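Long-range contact in glycoside Hydrolase (Bacteroides uniformis, PDB 5T99), which is a family 2 glycoside hydrolase that binds d-galacto-isofagomine in its sugar pocket and probably cleaves galactosides during agarose breakdown by a gut bacterium: residues L647-I659 with T670-P682. Numbering follows the deposited sequence.
Sequences LGKRVKGRDLTEI and TFQSKYRLSWDVP
The hydroxyl of Thr657 shows how one buried polar atom can tie two chain segments together: OG1 gives its proton to Arg676 O at 2.8 Å and receives that of Ser678 OG, also at 2.8 Å. It meets the Arg676 carbonyl from well above its plane, 75° out, and with OG1 anti to the carbonyl carbon (chi1 -56°) the methyl CG2 rests against Ser678 CB. Beside this knot the hairpin of 657-660 and 670-673 pairs in antiparallel fashion, Thr657 with Ser673 and Ile659 with Phe671 each joined by two backbone bonds. On the face of Glu658 and Gln672, Thr670 OG1 donates to Glu658 OE2 at 3.1 Å from above the carboxylate plane; the opposite face carries Ile659 and Phe671, side by side, toward helix 534-543, where Asp535 takes Ser673 OG and pairs with Arg676 NE, while Arg676 NH1 bonds Tyr523 O.

At the other end, strands 647-651 and 677-682 belong to different sheets and meet through side chains. The Trp679 indole gives NE1 to Gly648 O at 3.0 Å, the acceptor close to the ring plane. Its chain bent at chi2, Arg650 lays CD over the five-membered ring, 3.7 Å from CD to the Trp679 ring centroid, and its guanidinium stacks there with planes 25° apart, while NE reaches Ser678 O in a weak bond. A leucine in place of Trp679 would probably leave Gly648 O without this donor and Arg650 without the ring it lies on, held by weak bonds. Between the two ends water 4 links Asp655 O to Ser678 N. Backbone bonds thus pair the hairpin, the Thr657 hydroxyl fixes it to the start of strand 677-682, and an indole bond with an off-centre cation-pi stack joins strands that share no backbone pairing here.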
# COMPACT_ATOMS: atom_id res chain seq x y z
N LEU A 647 -9.57 -39.92 -11.09
CA LEU A 647 -9.34 -40.28 -9.69
C LEU A 647 -10.52 -39.92 -8.81
O LEU A 647 -10.41 -39.99 -7.59
CB LEU A 647 -8.09 -39.59 -9.16
CG LEU A 647 -6.77 -39.95 -9.85
CD1 LEU A 647 -5.68 -38.95 -9.46
CD2 LEU A 647 -6.34 -41.36 -9.50
N GLY A 648 -11.64 -39.52 -9.41
CA GLY A 648 -12.87 -39.23 -8.67
C GLY A 648 -13.27 -37.76 -8.67
O GLY A 648 -12.44 -36.86 -8.72
N LYS A 649 -14.58 -37.55 -8.63
CA LYS A 649 -15.17 -36.23 -8.42
C LYS A 649 -15.06 -35.88 -6.95
O LYS A 649 -15.04 -36.76 -6.09
CB LYS A 649 -16.66 -36.24 -8.82
CG LYS A 649 -16.94 -36.06 -10.31
CD LYS A 649 -18.29 -36.63 -10.78
CE LYS A 649 -19.42 -36.51 -9.74
NZ LYS A 649 -20.76 -36.80 -10.32
N ARG A 650 -14.98 -34.58 -6.66
CA ARG A 650 -15.17 -34.07 -5.30
C ARG A 650 -15.99 -32.78 -5.30
O ARG A 650 -15.63 -31.79 -5.94
CB ARG A 650 -13.83 -33.91 -4.60
CG ARG A 650 -13.47 -35.11 -3.72
CD ARG A 650 -12.04 -35.50 -3.90
NE ARG A 650 -11.69 -36.80 -3.31
CZ ARG A 650 -11.97 -37.99 -3.84
NH1 ARG A 650 -11.56 -39.09 -3.23
NH2 ARG A 650 -12.67 -38.11 -4.96
N VAL A 651 -17.12 -32.82 -4.58
CA VAL A 651 -18.07 -31.71 -4.55
C VAL A 651 -17.70 -30.78 -3.40
O VAL A 651 -17.50 -31.24 -2.27
CB VAL A 651 -19.51 -32.24 -4.39
CG1 VAL A 651 -20.52 -31.10 -4.33
CG2 VAL A 651 -19.85 -33.21 -5.52
N LYS A 652 -17.59 -29.49 -3.68
CA LYS A 652 -17.26 -28.50 -2.65
C LYS A 652 -18.42 -28.36 -1.67
O LYS A 652 -19.57 -28.27 -2.10
CB LYS A 652 -16.92 -27.15 -3.26
CG LYS A 652 -16.17 -26.24 -2.31
CD LYS A 652 -15.68 -25.00 -3.02
CE LYS A 652 -15.01 -24.04 -2.06
NZ LYS A 652 -14.75 -22.76 -2.75
N GLY A 653 -18.12 -28.37 -0.37
CA GLY A 653 -19.16 -28.35 0.68
C GLY A 653 -19.66 -29.72 1.10
O GLY A 653 -20.55 -29.81 1.94
N ARG A 654 -19.08 -30.77 0.53
CA ARG A 654 -19.55 -32.14 0.74
C ARG A 654 -18.37 -33.07 1.01
O ARG A 654 -18.31 -33.73 2.04
CB ARG A 654 -20.34 -32.58 -0.49
CG ARG A 654 -21.08 -33.90 -0.36
CD ARG A 654 -22.11 -34.02 -1.49
NE ARG A 654 -22.33 -35.39 -1.96
CZ ARG A 654 -21.47 -36.11 -2.69
NH1 ARG A 654 -20.26 -35.64 -3.03
NH2 ARG A 654 -21.80 -37.35 -3.06
N ASP A 655 -17.41 -33.08 0.09
CA ASP A 655 -16.15 -33.80 0.27
C ASP A 655 -15.12 -32.85 0.91
O ASP A 655 -14.41 -32.10 0.24
CB ASP A 655 -15.69 -34.37 -1.06
CG ASP A 655 -16.72 -35.31 -1.67
OD1 ASP A 655 -17.06 -36.31 -1.01
OD2 ASP A 655 -17.22 -35.04 -2.78
N LEU A 656 -15.07 -32.93 2.24
CA LEU A 656 -14.33 -31.99 3.07
C LEU A 656 -12.89 -32.43 3.15
O LEU A 656 -12.61 -33.62 2.98
CB LEU A 656 -14.95 -31.91 4.46
CG LEU A 656 -16.47 -31.64 4.48
CD1 LEU A 656 -17.03 -31.72 5.90
CD2 LEU A 656 -16.79 -30.31 3.82
N THR A 657 -11.98 -31.49 3.37
CA THR A 657 -10.55 -31.77 3.52
C THR A 657 -10.15 -31.51 4.97
O THR A 657 -10.34 -30.40 5.48
CB THR A 657 -9.70 -30.89 2.60
OG1 THR A 657 -10.12 -31.06 1.24
CG2 THR A 657 -8.21 -31.23 2.73
N GLU A 658 -9.61 -32.53 5.63
CA GLU A 658 -9.13 -32.41 7.00
C GLU A 658 -7.80 -31.68 7.02
O GLU A 658 -6.88 -32.06 6.29
CB GLU A 658 -8.98 -33.81 7.63
CG GLU A 658 -8.51 -33.81 9.08
CD GLU A 658 -8.74 -35.15 9.77
OE1 GLU A 658 -8.22 -36.18 9.29
OE2 GLU A 658 -9.44 -35.16 10.80
N ILE A 659 -7.69 -30.65 7.85
CA ILE A 659 -6.43 -29.91 8.00
C ILE A 659 -6.04 -29.77 9.48
O ILE A 659 -6.91 -29.64 10.35
CB ILE A 659 -6.50 -28.52 7.31
CG1 ILE A 659 -7.69 -27.69 7.80
CG2 ILE A 659 -6.59 -28.70 5.80
CD1 ILE A 659 -7.62 -26.24 7.36
N THR A 670 -7.99 -31.03 14.70
CA THR A 670 -8.16 -30.89 13.24
C THR A 670 -9.48 -30.23 12.86
O THR A 670 -10.45 -30.24 13.63
CB THR A 670 -8.10 -32.26 12.55
OG1 THR A 670 -9.13 -33.12 13.07
CG2 THR A 670 -6.73 -32.91 12.73
N PHE A 671 -9.51 -29.66 11.65
CA PHE A 671 -10.69 -28.99 11.10
C PHE A 671 -11.10 -29.63 9.75
O PHE A 671 -10.25 -29.83 8.87
CB PHE A 671 -10.40 -27.48 10.93
CG PHE A 671 -11.54 -26.69 10.35
CD1 PHE A 671 -12.72 -26.53 11.05
CD2 PHE A 671 -11.42 -26.11 9.08
CE1 PHE A 671 -13.78 -25.81 10.51
CE2 PHE A 671 -12.48 -25.39 8.54
CZ PHE A 671 -13.66 -25.24 9.25
N GLN A 672 -12.39 -29.98 9.63
CA GLN A 672 -12.95 -30.43 8.35
C GLN A 672 -13.34 -29.21 7.49
O GLN A 672 -14.40 -28.61 7.70
CB GLN A 672 -14.19 -31.33 8.57
CG GLN A 672 -13.97 -32.58 9.43
CD GLN A 672 -12.83 -33.47 8.95
OE1 GLN A 672 -11.87 -33.72 9.68
NE2 GLN A 672 -12.92 -33.95 7.71
N SER A 673 -12.48 -28.86 6.53
CA SER A 673 -12.67 -27.65 5.72
C SER A 673 -13.47 -27.88 4.44
O SER A 673 -13.15 -28.76 3.64
CB SER A 673 -11.31 -27.03 5.36
OG SER A 673 -11.48 -25.91 4.52
N LYS A 674 -14.51 -27.08 4.24
CA LYS A 674 -15.25 -27.09 2.98
C LYS A 674 -14.61 -26.23 1.90
O LYS A 674 -15.18 -26.10 0.82
CB LYS A 674 -16.72 -26.68 3.20
CG LYS A 674 -16.99 -25.22 3.58
CD LYS A 674 -18.50 -25.00 3.65
CE LYS A 674 -18.89 -23.66 4.25
NZ LYS A 674 -20.28 -23.67 4.80
N TYR A 675 -13.44 -25.65 2.16
CA TYR A 675 -12.84 -24.67 1.26
C TYR A 675 -11.71 -25.24 0.39
O TYR A 675 -11.13 -24.51 -0.41
CB TYR A 675 -12.35 -23.47 2.09
CG TYR A 675 -13.46 -22.90 2.95
CD1 TYR A 675 -14.46 -22.11 2.39
CD2 TYR A 675 -13.53 -23.20 4.31
CE1 TYR A 675 -15.49 -21.60 3.17
CE2 TYR A 675 -14.56 -22.71 5.10
CZ TYR A 675 -15.54 -21.91 4.54
OH TYR A 675 -16.56 -21.41 5.32
N ARG A 676 -11.39 -26.52 0.58
CA ARG A 676 -10.42 -27.24 -0.23
C ARG A 676 -11.01 -28.59 -0.67
O ARG A 676 -11.80 -29.18 0.06
CB ARG A 676 -9.14 -27.51 0.55
CG ARG A 676 -8.70 -26.36 1.42
CD ARG A 676 -7.34 -26.63 2.03
NE ARG A 676 -6.98 -25.57 2.97
CZ ARG A 676 -5.74 -25.32 3.39
NH1 ARG A 676 -4.70 -26.02 2.93
NH2 ARG A 676 -5.54 -24.34 4.26
N LEU A 677 -10.63 -29.03 -1.87
CA LEU A 677 -10.95 -30.36 -2.39
C LEU A 677 -9.66 -31.14 -2.41
O LEU A 677 -8.62 -30.58 -2.74
CB LEU A 677 -11.52 -30.28 -3.81
CG LEU A 677 -12.80 -29.48 -4.04
CD1 LEU A 677 -13.15 -29.50 -5.51
CD2 LEU A 677 -13.95 -30.03 -3.22
N SER A 678 -9.70 -32.42 -2.05
CA SER A 678 -8.45 -33.18 -1.86
C SER A 678 -8.50 -34.63 -2.35
O SER A 678 -9.52 -35.31 -2.27
CB SER A 678 -8.03 -33.16 -0.38
OG SER A 678 -9.12 -33.53 0.44
N TRP A 679 -7.35 -35.07 -2.85
CA TRP A 679 -7.12 -36.44 -3.29
C TRP A 679 -5.81 -36.91 -2.68
O TRP A 679 -4.90 -36.11 -2.46
CB TRP A 679 -6.99 -36.48 -4.82
CG TRP A 679 -8.26 -36.25 -5.59
CD1 TRP A 679 -9.05 -37.20 -6.17
CD2 TRP A 679 -8.86 -34.99 -5.90
NE1 TRP A 679 -10.11 -36.61 -6.81
CE2 TRP A 679 -10.01 -35.25 -6.67
CE3 TRP A 679 -8.53 -33.66 -5.61
CZ2 TRP A 679 -10.85 -34.23 -7.14
CZ3 TRP A 679 -9.36 -32.65 -6.07
CH2 TRP A 679 -10.51 -32.94 -6.83
N ASP A 680 -5.72 -38.21 -2.40
CA ASP A 680 -4.45 -38.87 -2.08
C ASP A 680 -4.03 -39.69 -3.29
O ASP A 680 -4.66 -40.70 -3.62
CB ASP A 680 -4.59 -39.76 -0.84
CG ASP A 680 -4.30 -39.02 0.45
OD1 ASP A 680 -3.17 -38.49 0.62
OD2 ASP A 680 -5.21 -38.96 1.31
N VAL A 681 -2.96 -39.25 -3.95
CA VAL A 681 -2.56 -39.78 -5.24
C VAL A 681 -1.20 -40.45 -5.12
O VAL A 681 -0.24 -39.81 -4.71
CB VAL A 681 -2.47 -38.65 -6.29
CG1 VAL A 681 -2.20 -39.22 -7.69
CG2 VAL A 681 -3.74 -37.81 -6.28
N PRO A 682 -1.11 -41.76 -5.44
CA PRO A 682 0.22 -42.37 -5.60
C PRO A 682 0.91 -41.82 -6.84
O PRO A 682 0.32 -41.79 -7.93
CB PRO A 682 -0.09 -43.87 -5.74
CG PRO A 682 -1.42 -44.04 -5.07
CD PRO A 682 -2.17 -42.79 -5.42
O HOH W 1 -8.47 -39.58 -2.24
O HOH W 2 -11.55 -23.58 -2.87
O HOH W 3 -15.26 -29.34 0.23
O HOH W 4 -12.28 -33.05 -1.19